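Local coordinates for probable zinc protease PqqL (PDB 6OFS), which probably acts as a periplasmic zinc-dependent endopeptidase of the M16 family, cutting peptide or protein substrates, at residues Gln37-Ser42 with Ser388-Thr393; Glu57-Asn62 with Asp132-Val137; Leu263-Val268 with Ser310-Pro315; Lys301-Gly306 with Gln332-Ala337. All coordinates share one frame; numbering follows the deposited sequence.

Contact 1. Residues Gln37-Ser42 with Ser388-Thr393; sequences QIHTGS and SSLNNT
Q37, near the end of strand 31-38 in the mixed sheet of the M16 peptidase domain, and H39 just after it meet S389 and L390 in the last turn of helix 378-391. The Q37 side chain runs out extended, with CG anti to the backbone N (chi1 173°), and this reach carries its amide up to the helix. There the S389 hydroxyl donates to Q37 OE1 at 2.7 Å, lying in the carbonyl plane with a C=O...donor angle of 147°. The other end of the amide, NE2, is given to A386 O and E95, so bonds at both ends fix its rotation. A leucine in place of Q37 would probably leave the S389 hydroxyl and the A386 carbonyl without these partners. L390 crosses the Q37 side chain at about a right angle, its CB 4.0 Å from Q37 NE2. H39 runs alongside L390 in the opposite sense, ND1 4.0 Å from L390 CD1. A histidine suits this spot because it offers two ring nitrogens: NE2 bonds to T200 and ND1 reaches a water, while the CE1 carbon between them has S389 OG at its edge, 3.5 Å away. That water sits 2.8 Å from H39 ND1 and donates to L390 O.

Contact 2. Residues Glu57-Asn62 with Asp132-Val137; sequences EHMMFN and DAERGV. With ZN (zinc ion), chain B.
H58 and E134 bring the two backbones closest, their CA atoms 7.3 Å apart, where the end of helix 52-59 faces helix 128-144. Beyond H58 a type I turn from M59 to N62 brings both of these residues to the same glutamate. E134 OE1 accepts from H58 ND1 at 2.8 Å with an N-H...O angle of 150°; OE1 lies near the ring plane at the imidazole edge, and the N-H approaches it nearly along its C-O bond, ring and carboxylate planes standing 36° apart. The opposite nitrogen, H58 NE2, binds zinc at 2.1 Å. H54, E57 and H58 form the inverted HxxEH zinc motif of M16 peptidases; H54 also holds the metal, and E57 is the predicted proton acceptor. E134 is predicted to bind zinc too, yet here its OE1 lies 7.0 Å from the ion, so it probably orients H58 from the second shell. An alanine in place of E134 would probably leave H58 ND1 without this acceptor, with the zinc bond at NE2 left to hold the ring. M59, bent at chi2 and chi3, lays SD 3.6 Å from E134 CG. N62 sets OD1 3.2 Å from E134 OE2 as a second acceptor, while its ND2 is bonded to E130.

Contact 3. Residues Leu263-Val268 with Ser310-Pro315; sequences LPMVQV and SVKIAP
M265 and K312 mark the nearest approach of the two backbones, with CA atoms 7.7 Å apart, too far for direct strand pairing and with no hydrogen bond between the segments. Strands 256-264 and 303-314 lie on opposite sides of strand 317-326, so a side chain has to cover the distance. M265 does this with a long, unbranched chain: chi1 (-178°) and chi2 (177°) carry it straight out, and a bend at chi3 (63°) swings the terminal methyl to its place. All the touching by M265 is done by that methyl. Its CE lies 3.7 Å from K312 CG, so the methionine meets the lysine's aliphatic stem at about a right angle. The same CE comes to 3.6 Å from P315 O and 3.8 Å from A314 O, a methyl packed against two backbone carbonyl oxygens. Methionine suits the role, since it is slender and flexible enough to end among mixed neighbours. K312 serves two purposes: its extended methylenes give M265 a surface, while NZ forms a salt bridge with D94. Q267 adds a looser approach, NE2 lying 4.4 Å from P315 O. P315, just after the strand, turns its CB away and presents its carbonyl; as a proline it has no N-H to offer. I313 and A314 both face Y317, a classic beta bulge close to the tight turn between strands 303-314 and 317-326. The contact sets the chain leaving strand 256-264 against the turn end of the antiparallel hairpin 303-314/317-326, at the edge of a five-stranded mixed sheet in an M16-type domain.

Contact 4. Residues Lys301-Gly306 with Gln332-Ala337; sequences KTISGG and QDAANA
The carboxylate of D333 is the flat group that takes part here, and what meets it across the contact is a methyl: T302 CG2 lies 3.4 Å from D333 OD1, tilted out of the carboxylate plane. The two side chains cross at about a right angle, and the body of the threonine also leans on the aspartate, T302 CB being 3.9 Å from D333 CB. T302 keeps CG2 anti to its carbonyl carbon, with OG1 at chi1 49°, which turns the methyl rather than the hydroxyl toward the acid. No hydrogen bond joins the segments, so the contact rests on shape. Its buried half belongs to I303, whose CG2 branch points at the helix and sits 3.8 Å from A334 CA and 4.0 Å from A337 CB. A334 and A337 are three residues apart, hence on the same side of helix 331-348, and their small side chains let the branched isoleucine come close to the helix backbone; I303 CG2 is 4.1 Å from D333 O. A334 also touches V324 and A326, while I303 touches V324, so the same apolar layer continues onto strand 317-326. After I303 the chain turns a corner at S304. Edge strand 303-314, its antiparallel neighbour 317-326 and helix 331-348 follow one another in sequence, and the helix packs against their sheet in the alpha/beta layering of M16 domains.

Contact 2 holds part of the zinc site, and the centres of contacts 1, 3 and 4 lie 23, 32 and 47 Å from its own. Contact 1 is the nearest neighbour: strand 31-38 leads on to the zinc-binding helix 52-59, and the side chain of Q37 is about 12 Å from that of E57. Contacts 1 and 3 touch, with T393 CB 3.5 Å from V268 O, so the chain just after helix 378-391 packs on the loop that follows strand 256-264. Contacts 3 and 4 share strand 303-314, one at each end, with centres 29 Å apart. Contact 4 is the most remote from catalysis.

Contact 1. Residues Gln37-Ser42 with Ser388-Thr393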
loop_
_atom_site.group_PDB
_atom_site.type_symbol
_atom_site.label_atom_id
_atom_site.label_comp_id
_atom_site.label_asym_id
_atom_site.label_seq_id
_atom_site.Cartn_x
_atom_site.Cartn_y
_atom_site.Cartn_z
ATOM N N GLN A 37 -13.267 32.357 9.948
ATOM C CA GLN A 37 -14.300 31.469 9.458
ATOM C C GLN A 37 -15.392 31.331 10.513
ATOM O O GLN A 37 -15.104 31.013 11.664
ATOM C CB GLN A 37 -13.653 30.128 9.085
ATOM C CG GLN A 37 -14.618 29.016 8.704
ATOM C CD GLN A 37 -13.915 27.692 8.688
ATOM O OE1 GLN A 37 -13.354 27.261 9.697
ATOM N NE2 GLN A 37 -13.931 27.017 7.543
ATOM N N ILE A 38 -16.630 31.664 10.118
ATOM C CA ILE A 38 -17.873 31.595 10.900
ATOM C C ILE A 38 -18.547 30.329 10.371
ATOM O O ILE A 38 -18.832 30.261 9.175
ATOM C CB ILE A 38 -18.789 32.840 10.630
ATOM C CG1 ILE A 38 -17.992 34.195 10.620
ATOM C CG2 ILE A 38 -20.011 32.882 11.563
ATOM C CD1 ILE A 38 -17.386 34.702 11.890
ATOM N N HIS A 39 -18.801 29.337 11.238
ATOM C CA HIS A 39 -19.388 28.049 10.830
ATOM C C HIS A 39 -20.906 28.119 10.576
ATOM O O HIS A 39 -21.649 27.188 10.912
ATOM C CB HIS A 39 -19.019 26.962 11.844
ATOM C CG HIS A 39 -17.547 26.699 11.912
ATOM N ND1 HIS A 39 -16.978 25.613 11.268
ATOM C CD2 HIS A 39 -16.571 27.400 12.540
ATOM C CE1 HIS A 39 -15.682 25.687 11.521
ATOM N NE2 HIS A 39 -15.390 26.746 12.285
ATOM N N THR A 40 -21.353 29.222 9.948
ATOM C CA THR A 40 -22.752 29.501 9.632
ATOM C C THR A 40 -22.836 30.201 8.283
ATOM O O THR A 40 -22.137 31.179 8.049
ATOM C CB THR A 40 -23.405 30.340 10.758
ATOM O OG1 THR A 40 -23.378 29.609 11.986
ATOM C CG2 THR A 40 -24.829 30.729 10.444
ATOM N N GLY A 41 -23.698 29.669 7.423
ATOM C CA GLY A 41 -23.976 30.173 6.090
ATOM C C GLY A 41 -25.462 30.384 5.916
ATOM O O GLY A 41 -26.161 30.706 6.884
ATOM N N SER A 42 -25.968 30.200 4.692
ATOM C CA SER A 42 -27.386 30.442 4.431
ATOM C C SER A 42 -28.328 29.333 4.912
ATOM O O SER A 42 -29.495 29.614 5.137
ATOM C CB SER A 42 -27.625 30.746 2.961
ATOM O OG SER A 42 -27.122 29.722 2.121
ATOM N N SER A 388 -11.251 21.392 6.055
ATOM C CA SER A 388 -11.023 20.446 7.145
ATOM C C SER A 388 -11.663 20.964 8.436
ATOM O O SER A 388 -12.239 20.183 9.203
ATOM C CB SER A 388 -9.524 20.252 7.362
ATOM O OG SER A 388 -8.949 19.601 6.243
ATOM N N SER A 389 -11.544 22.283 8.671
ATOM C CA SER A 389 -12.119 22.944 9.831
ATOM C C SER A 389 -13.641 22.828 9.756
ATOM O O SER A 389 -14.289 22.440 10.731
ATOM C CB SER A 389 -11.711 24.413 9.845
ATOM O OG SER A 389 -12.272 25.093 10.954
ATOM N N LEU A 390 -14.197 23.124 8.577
ATOM C CA LEU A 390 -15.622 23.095 8.331
ATOM C C LEU A 390 -16.249 21.728 8.549
ATOM O O LEU A 390 -17.194 21.598 9.334
ATOM C CB LEU A 390 -15.900 23.587 6.903
ATOM C CG LEU A 390 -17.351 23.919 6.578
ATOM C CD1 LEU A 390 -17.814 25.150 7.337
ATOM C CD2 LEU A 390 -17.532 24.094 5.083
ATOM N N ASN A 391 -15.721 20.720 7.850
ATOM C CA ASN A 391 -16.230 19.362 7.838
ATOM C C ASN A 391 -15.754 18.486 8.988
ATOM O O ASN A 391 -16.222 17.344 9.107
ATOM C CB ASN A 391 -15.908 18.734 6.495
ATOM C CG ASN A 391 -16.465 19.541 5.347
ATOM O OD1 ASN A 391 -15.728 20.067 4.513
ATOM N ND2 ASN A 391 -17.781 19.683 5.290
ATOM N N ASN A 392 -14.872 19.030 9.861
ATOM C CA ASN A 392 -14.288 18.335 11.018
ATOM C C ASN A 392 -13.536 17.041 10.572
ATOM O O ASN A 392 -13.756 15.959 11.115
ATOM C CB ASN A 392 -15.356 18.106 12.115
ATOM C CG ASN A 392 -14.821 17.716 13.474
ATOM O OD1 ASN A 392 -13.800 18.228 13.952
ATOM N ND2 ASN A 392 -15.521 16.807 14.140
ATOM N N THR A 393 -12.694 17.167 9.523
ATOM C CA THR A 393 -11.917 16.061 8.952
ATOM C C THR A 393 -10.399 16.303 9.128
ATOM O O THR A 393 -9.950 17.443 8.980
ATOM C CB THR A 393 -12.272 15.796 7.473
ATOM O OG1 THR A 393 -11.957 16.929 6.668
ATOM C CG2 THR A 393 -13.706 15.340 7.267
HETATM O O HOH W 1 -18.678 23.370 10.980
#

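Contact 2. Residues Glu57-Asn62 with Asp132-Val137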
loop_
_atom_site.group_PDB
_atom_site.type_symbol
_atom_site.label_atom_id
_atom_site.label_comp_id
_atom_site.label_asym_id
_atom_site.label_seq_id
_atom_site.Cartn_x
_atom_site.Cartn_y
_atom_site.Cartn_z
ATOM N N GLU A 57 -22.518 39.582 5.837
ATOM C CA GLU A 57 -21.174 39.540 5.242
ATOM C C GLU A 57 -20.816 40.937 4.662
ATOM O O GLU A 57 -19.804 41.521 5.052
ATOM C CB GLU A 57 -21.117 38.438 4.165
ATOM C CG GLU A 57 -19.807 38.328 3.409
ATOM C CD GLU A 57 -19.982 38.317 1.906
ATOM O OE1 GLU A 57 -19.643 39.337 1.263
ATOM O OE2 GLU A 57 -20.471 37.297 1.370
ATOM N N HIS A 58 -21.697 41.490 3.799
ATOM C CA HIS A 58 -21.529 42.825 3.207
ATOM C C HIS A 58 -21.427 43.938 4.283
ATOM O O HIS A 58 -20.545 44.789 4.189
ATOM C CB HIS A 58 -22.690 43.123 2.252
ATOM C CG HIS A 58 -22.503 42.571 0.875
ATOM N ND1 HIS A 58 -22.356 43.406 -0.229
ATOM C CD2 HIS A 58 -22.448 41.285 0.459
ATOM C CE1 HIS A 58 -22.215 42.603 -1.268
ATOM N NE2 HIS A 58 -22.252 41.317 -0.906
ATOM N N MET A 59 -22.301 43.890 5.320
ATOM C CA MET A 59 -22.369 44.901 6.381
ATOM C C MET A 59 -21.121 45.007 7.260
ATOM O O MET A 59 -20.979 46.007 7.974
ATOM C CB MET A 59 -23.620 44.721 7.244
ATOM C CG MET A 59 -24.889 45.220 6.579
ATOM S SD MET A 59 -24.765 46.855 5.799
ATOM C CE MET A 59 -24.753 47.895 7.208
ATOM N N MET A 60 -20.206 44.015 7.182
ATOM C CA MET A 60 -18.936 43.987 7.925
ATOM C C MET A 60 -17.978 45.053 7.425
ATOM O O MET A 60 -17.079 45.486 8.159
ATOM C CB MET A 60 -18.270 42.605 7.829
ATOM C CG MET A 60 -18.982 41.521 8.609
ATOM S SD MET A 60 -19.355 41.907 10.343
ATOM C CE MET A 60 -21.124 42.274 10.176
ATOM N N PHE A 61 -18.188 45.476 6.170
ATOM C CA PHE A 61 -17.407 46.493 5.482
ATOM C C PHE A 61 -18.118 47.850 5.498
ATOM O O PHE A 61 -17.573 48.817 4.965
ATOM C CB PHE A 61 -17.098 46.019 4.046
ATOM C CG PHE A 61 -16.230 44.780 4.032
ATOM C CD1 PHE A 61 -14.843 44.883 4.108
ATOM C CD2 PHE A 61 -16.799 43.512 4.037
ATOM C CE1 PHE A 61 -14.042 43.740 4.165
ATOM C CE2 PHE A 61 -15.999 42.371 4.107
ATOM C CZ PHE A 61 -14.624 42.492 4.158
ATOM N N ASN A 62 -19.307 47.934 6.150
ATOM C CA ASN A 62 -20.099 49.158 6.189
ATOM C C ASN A 62 -20.397 49.692 7.616
ATOM O O ASN A 62 -21.483 50.236 7.859
ATOM C CB ASN A 62 -21.382 48.985 5.360
ATOM C CG ASN A 62 -21.100 48.899 3.876
ATOM O OD1 ASN A 62 -20.741 47.842 3.354
ATOM N ND2 ASN A 62 -21.238 50.009 3.161
ATOM N N ASP A 132 -29.499 50.668 4.087
ATOM C CA ASP A 132 -30.249 51.086 2.894
ATOM C C ASP A 132 -29.377 51.194 1.632
ATOM O O ASP A 132 -29.829 50.812 0.545
ATOM C CB ASP A 132 -31.032 52.380 3.159
ATOM C CG ASP A 132 -32.162 52.238 4.179
ATOM O OD1 ASP A 132 -32.675 51.097 4.356
ATOM O OD2 ASP A 132 -32.552 53.268 4.783
ATOM N N ALA A 133 -28.119 51.650 1.790
ATOM C CA ALA A 133 -27.170 51.736 0.683
ATOM C C ALA A 133 -26.739 50.336 0.180
ATOM O O ALA A 133 -26.598 50.185 -1.039
ATOM C CB ALA A 133 -25.959 52.556 1.082
ATOM N N GLU A 134 -26.571 49.316 1.095
ATOM C CA GLU A 134 -26.164 47.943 0.712
ATOM C C GLU A 134 -27.221 47.186 -0.045
ATOM O O GLU A 134 -26.870 46.357 -0.888
ATOM C CB GLU A 134 -25.689 47.072 1.899
ATOM C CG GLU A 134 -24.200 47.131 2.218
ATOM C CD GLU A 134 -23.213 47.130 1.068
ATOM O OE1 GLU A 134 -23.015 46.064 0.444
ATOM O OE2 GLU A 134 -22.626 48.203 0.804
ATOM N N ARG A 135 -28.511 47.431 0.282
ATOM C CA ARG A 135 -29.677 46.834 -0.376
ATOM C C ARG A 135 -29.504 46.963 -1.883
ATOM O O ARG A 135 -29.634 45.971 -2.607
ATOM C CB ARG A 135 -30.961 47.570 0.025
ATOM C CG ARG A 135 -31.279 47.564 1.494
ATOM C CD ARG A 135 -32.690 48.052 1.687
ATOM N NE ARG A 135 -32.939 48.513 3.052
ATOM C CZ ARG A 135 -33.301 47.726 4.058
ATOM N NH1 ARG A 135 -33.434 46.413 3.873
ATOM N NH2 ARG A 135 -33.508 48.238 5.264
ATOM N N GLY A 136 -29.154 48.180 -2.320
ATOM C CA GLY A 136 -28.889 48.519 -3.708
ATOM C C GLY A 136 -27.667 47.811 -4.235
ATOM O O GLY A 136 -27.748 47.192 -5.298
ATOM N N VAL A 137 -26.540 47.857 -3.479
ATOM C CA VAL A 137 -25.273 47.181 -3.833
ATOM C C VAL A 137 -25.506 45.696 -4.132
ATOM O O VAL A 137 -25.174 45.236 -5.228
ATOM C CB VAL A 137 -24.147 47.396 -2.777
ATOM C CG1 VAL A 137 -22.845 46.703 -3.195
ATOM C CG2 VAL A 137 -23.906 48.885 -2.520
HETATM ZN ZN ZN B . -21.806 39.728 -2.218
#

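Contact 3. Residues Leu263-Val268 with Ser310-Pro315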
loop_
_atom_site.group_PDB
_atom_site.type_symbol
_atom_site.label_atom_id
_atom_site.label_comp_id
_atom_site.label_asym_id
_atom_site.label_seq_id
_atom_site.Cartn_x
_atom_site.Cartn_y
_atom_site.Cartn_z
ATOM N N LEU A 263 -26.017 10.670 -4.526
ATOM C CA LEU A 263 -25.684 9.689 -3.504
ATOM C C LEU A 263 -25.037 10.378 -2.289
ATOM O O LEU A 263 -24.551 11.506 -2.433
ATOM C CB LEU A 263 -24.721 8.636 -4.117
ATOM C CG LEU A 263 -23.384 9.159 -4.681
ATOM C CD1 LEU A 263 -22.269 8.180 -4.424
ATOM C CD2 LEU A 263 -23.485 9.536 -6.171
ATOM N N PRO A 264 -24.982 9.703 -1.107
ATOM C CA PRO A 264 -24.346 10.324 0.067
ATOM C C PRO A 264 -22.858 10.549 -0.102
ATOM O O PRO A 264 -22.177 9.853 -0.855
ATOM C CB PRO A 264 -24.604 9.309 1.185
ATOM C CG PRO A 264 -25.762 8.471 0.706
ATOM C CD PRO A 264 -25.526 8.371 -0.761
ATOM N N MET A 265 -22.352 11.527 0.618
ATOM C CA MET A 265 -20.947 11.858 0.575
ATOM C C MET A 265 -20.347 11.648 1.942
ATOM O O MET A 265 -20.730 12.330 2.901
ATOM C CB MET A 265 -20.764 13.291 0.101
ATOM C CG MET A 265 -19.327 13.696 -0.019
ATOM S SD MET A 265 -19.191 15.363 -0.671
ATOM C CE MET A 265 -20.012 16.309 0.660
ATOM N N VAL A 266 -19.409 10.700 2.034
ATOM C CA VAL A 266 -18.721 10.405 3.297
ATOM C C VAL A 266 -17.683 11.458 3.637
ATOM O O VAL A 266 -17.068 12.055 2.742
ATOM C CB VAL A 266 -18.092 8.982 3.382
ATOM C CG1 VAL A 266 -19.156 7.886 3.333
ATOM C CG2 VAL A 266 -16.996 8.763 2.331
ATOM N N GLN A 267 -17.454 11.627 4.936
ATOM C CA GLN A 267 -16.418 12.488 5.479
ATOM C C GLN A 267 -15.212 11.573 5.752
ATOM O O GLN A 267 -15.342 10.583 6.482
ATOM C CB GLN A 267 -16.907 13.194 6.774
ATOM C CG GLN A 267 -18.223 13.984 6.626
ATOM C CD GLN A 267 -18.056 15.366 6.036
ATOM O OE1 GLN A 267 -17.526 15.555 4.929
ATOM N NE2 GLN A 267 -18.533 16.369 6.762
ATOM N N VAL A 268 -14.073 11.856 5.103
ATOM C CA VAL A 268 -12.825 11.084 5.225
ATOM C C VAL A 268 -12.180 11.408 6.571
ATOM O O VAL A 268 -11.562 12.469 6.735
ATOM C CB VAL A 268 -11.857 11.330 4.024
ATOM C CG1 VAL A 268 -10.573 10.517 4.149
ATOM C CG2 VAL A 268 -12.541 11.047 2.696
ATOM N N SER A 310 -17.636 14.793 -9.938
ATOM C CA SER A 310 -18.410 14.691 -8.713
ATOM C C SER A 310 -18.441 16.066 -8.072
ATOM O O SER A 310 -17.439 16.795 -8.085
ATOM C CB SER A 310 -17.826 13.638 -7.778
ATOM O OG SER A 310 -17.077 14.201 -6.717
ATOM N N VAL A 311 -19.588 16.450 -7.561
ATOM C CA VAL A 311 -19.720 17.763 -6.938
ATOM C C VAL A 311 -20.571 17.649 -5.674
ATOM O O VAL A 311 -21.514 16.851 -5.637
ATOM C CB VAL A 311 -20.204 18.873 -7.953
ATOM C CG1 VAL A 311 -21.694 18.768 -8.281
ATOM C CG2 VAL A 311 -19.851 20.275 -7.464
ATOM N N LYS A 312 -20.208 18.431 -4.645
ATOM C CA LYS A 312 -20.907 18.505 -3.373
ATOM C C LYS A 312 -22.210 19.277 -3.620
ATOM O O LYS A 312 -22.195 20.348 -4.238
ATOM C CB LYS A 312 -20.024 19.215 -2.327
ATOM C CG LYS A 312 -20.742 19.522 -1.016
ATOM C CD LYS A 312 -19.989 20.525 -0.173
ATOM C CE LYS A 312 -20.628 20.702 1.175
ATOM N NZ LYS A 312 -19.854 21.647 2.016
ATOM N N ILE A 313 -23.337 18.709 -3.186
ATOM C CA ILE A 313 -24.633 19.349 -3.389
ATOM C C ILE A 313 -25.255 19.761 -2.069
ATOM O O ILE A 313 -26.160 20.589 -2.061
ATOM C CB ILE A 313 -25.592 18.500 -4.270
ATOM C CG1 ILE A 313 -26.085 17.237 -3.527
ATOM C CG2 ILE A 313 -24.962 18.178 -5.650
ATOM C CD1 ILE A 313 -27.129 16.406 -4.265
ATOM N N ALA A 314 -24.750 19.201 -0.955
ATOM C CA ALA A 314 -25.216 19.418 0.411
ATOM C C ALA A 314 -24.112 18.958 1.349
ATOM O O ALA A 314 -23.223 18.241 0.890
ATOM C CB ALA A 314 -26.467 18.588 0.655
ATOM N N PRO A 315 -24.130 19.293 2.667
ATOM C CA PRO A 315 -23.050 18.809 3.557
ATOM C C PRO A 315 -22.855 17.287 3.597
ATOM O O PRO A 315 -21.731 16.816 3.783
ATOM C CB PRO A 315 -23.470 19.344 4.926
ATOM C CG PRO A 315 -24.328 20.509 4.634
ATOM C CD PRO A 315 -25.084 20.142 3.414
#

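Contact 4. Residues Lys301-Gly306 with Gln332-Ala337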
loop_
_atom_site.group_PDB
_atom_site.type_symbol
_atom_site.label_atom_id
_atom_site.label_comp_id
_atom_site.label_asym_id
_atom_site.label_seq_id
_atom_site.Cartn_x
_atom_site.Cartn_y
_atom_site.Cartn_z
ATOM N N LYS A 301 -15.250 9.594 -33.189
ATOM C CA LYS A 301 -15.275 10.719 -34.136
ATOM C C LYS A 301 -16.601 11.495 -34.111
ATOM O O LYS A 301 -16.620 12.680 -34.446
ATOM C CB LYS A 301 -14.955 10.239 -35.572
ATOM C CG LYS A 301 -13.459 10.005 -35.842
ATOM C CD LYS A 301 -12.717 11.256 -36.358
ATOM C CE LYS A 301 -11.215 11.151 -36.190
ATOM N NZ LYS A 301 -10.477 12.042 -37.128
ATOM N N THR A 302 -17.692 10.838 -33.681
ATOM C CA THR A 302 -19.052 11.388 -33.603
ATOM C C THR A 302 -19.259 12.487 -32.541
ATOM O O THR A 302 -20.292 13.167 -32.575
ATOM C CB THR A 302 -20.067 10.251 -33.389
ATOM O OG1 THR A 302 -19.625 9.414 -32.316
ATOM C CG2 THR A 302 -20.296 9.425 -34.644
ATOM N N ILE A 303 -18.317 12.622 -31.574
ATOM C CA ILE A 303 -18.417 13.565 -30.447
ATOM C C ILE A 303 -17.155 14.419 -30.244
ATOM O O ILE A 303 -16.068 14.044 -30.706
ATOM C CB ILE A 303 -18.832 12.837 -29.120
ATOM C CG1 ILE A 303 -17.813 11.754 -28.686
ATOM C CG2 ILE A 303 -20.233 12.250 -29.221
ATOM C CD1 ILE A 303 -17.065 12.057 -27.401
ATOM N N SER A 304 -17.317 15.556 -29.521
ATOM C CA SER A 304 -16.267 16.525 -29.185
ATOM C C SER A 304 -15.386 15.957 -28.085
ATOM O O SER A 304 -14.172 15.800 -28.256
ATOM C CB SER A 304 -16.874 17.836 -28.682
ATOM O OG SER A 304 -18.020 18.237 -29.409
ATOM N N GLY A 305 -16.020 15.704 -26.950
ATOM C CA GLY A 305 -15.398 15.173 -25.750
ATOM C C GLY A 305 -16.448 14.792 -24.736
ATOM O O GLY A 305 -17.625 14.613 -25.071
ATOM N N GLY A 306 -16.005 14.668 -23.501
ATOM C CA GLY A 306 -16.850 14.288 -22.384
ATOM C C GLY A 306 -16.053 14.081 -21.116
ATOM O O GLY A 306 -14.814 14.021 -21.147
ATOM N N GLN A 332 -28.178 12.954 -31.097
ATOM C CA GLN A 332 -28.362 11.497 -31.155
ATOM C C GLN A 332 -27.008 10.775 -31.019
ATOM O O GLN A 332 -26.905 9.823 -30.239
ATOM C CB GLN A 332 -29.119 11.089 -32.435
ATOM C CG GLN A 332 -29.426 9.601 -32.568
ATOM C CD GLN A 332 -30.527 9.122 -31.649
ATOM O OE1 GLN A 332 -31.635 9.676 -31.615
ATOM N NE2 GLN A 332 -30.245 8.063 -30.894
ATOM N N ASP A 333 -25.969 11.267 -31.726
ATOM C CA ASP A 333 -24.625 10.704 -31.665
ATOM C C ASP A 333 -24.087 10.799 -30.265
ATOM O O ASP A 333 -23.540 9.818 -29.773
ATOM C CB ASP A 333 -23.682 11.401 -32.647
ATOM C CG ASP A 333 -24.093 11.198 -34.079
ATOM O OD1 ASP A 333 -23.626 10.219 -34.692
ATOM O OD2 ASP A 333 -24.910 12.002 -34.577
ATOM N N ALA A 334 -24.278 11.960 -29.604
ATOM C CA ALA A 334 -23.849 12.200 -28.228
ATOM C C ALA A 334 -24.518 11.198 -27.262
ATOM O O ALA A 334 -23.836 10.573 -26.455
ATOM C CB ALA A 334 -24.161 13.632 -27.829
ATOM N N ALA A 335 -25.832 10.988 -27.430
ATOM C CA ALA A 335 -26.653 10.071 -26.648
ATOM C C ALA A 335 -26.176 8.625 -26.806
ATOM O O ALA A 335 -26.052 7.897 -25.812
ATOM C CB ALA A 335 -28.110 10.202 -27.069
ATOM N N ASN A 336 -25.850 8.239 -28.052
ATOM C CA ASN A 336 -25.342 6.913 -28.390
ATOM C C ASN A 336 -23.985 6.655 -27.784
ATOM O O ASN A 336 -23.772 5.563 -27.264
ATOM C CB ASN A 336 -25.309 6.699 -29.896
ATOM C CG ASN A 336 -26.651 6.329 -30.445
ATOM O OD1 ASN A 336 -27.213 5.272 -30.125
ATOM N ND2 ASN A 336 -27.203 7.199 -31.271
ATOM N N ALA A 337 -23.081 7.660 -27.800
ATOM C CA ALA A 337 -21.744 7.489 -27.233
ATOM C C ALA A 337 -21.802 7.366 -25.713
ATOM O O ALA A 337 -21.087 6.538 -25.139
ATOM C CB ALA A 337 -20.824 8.634 -27.650
#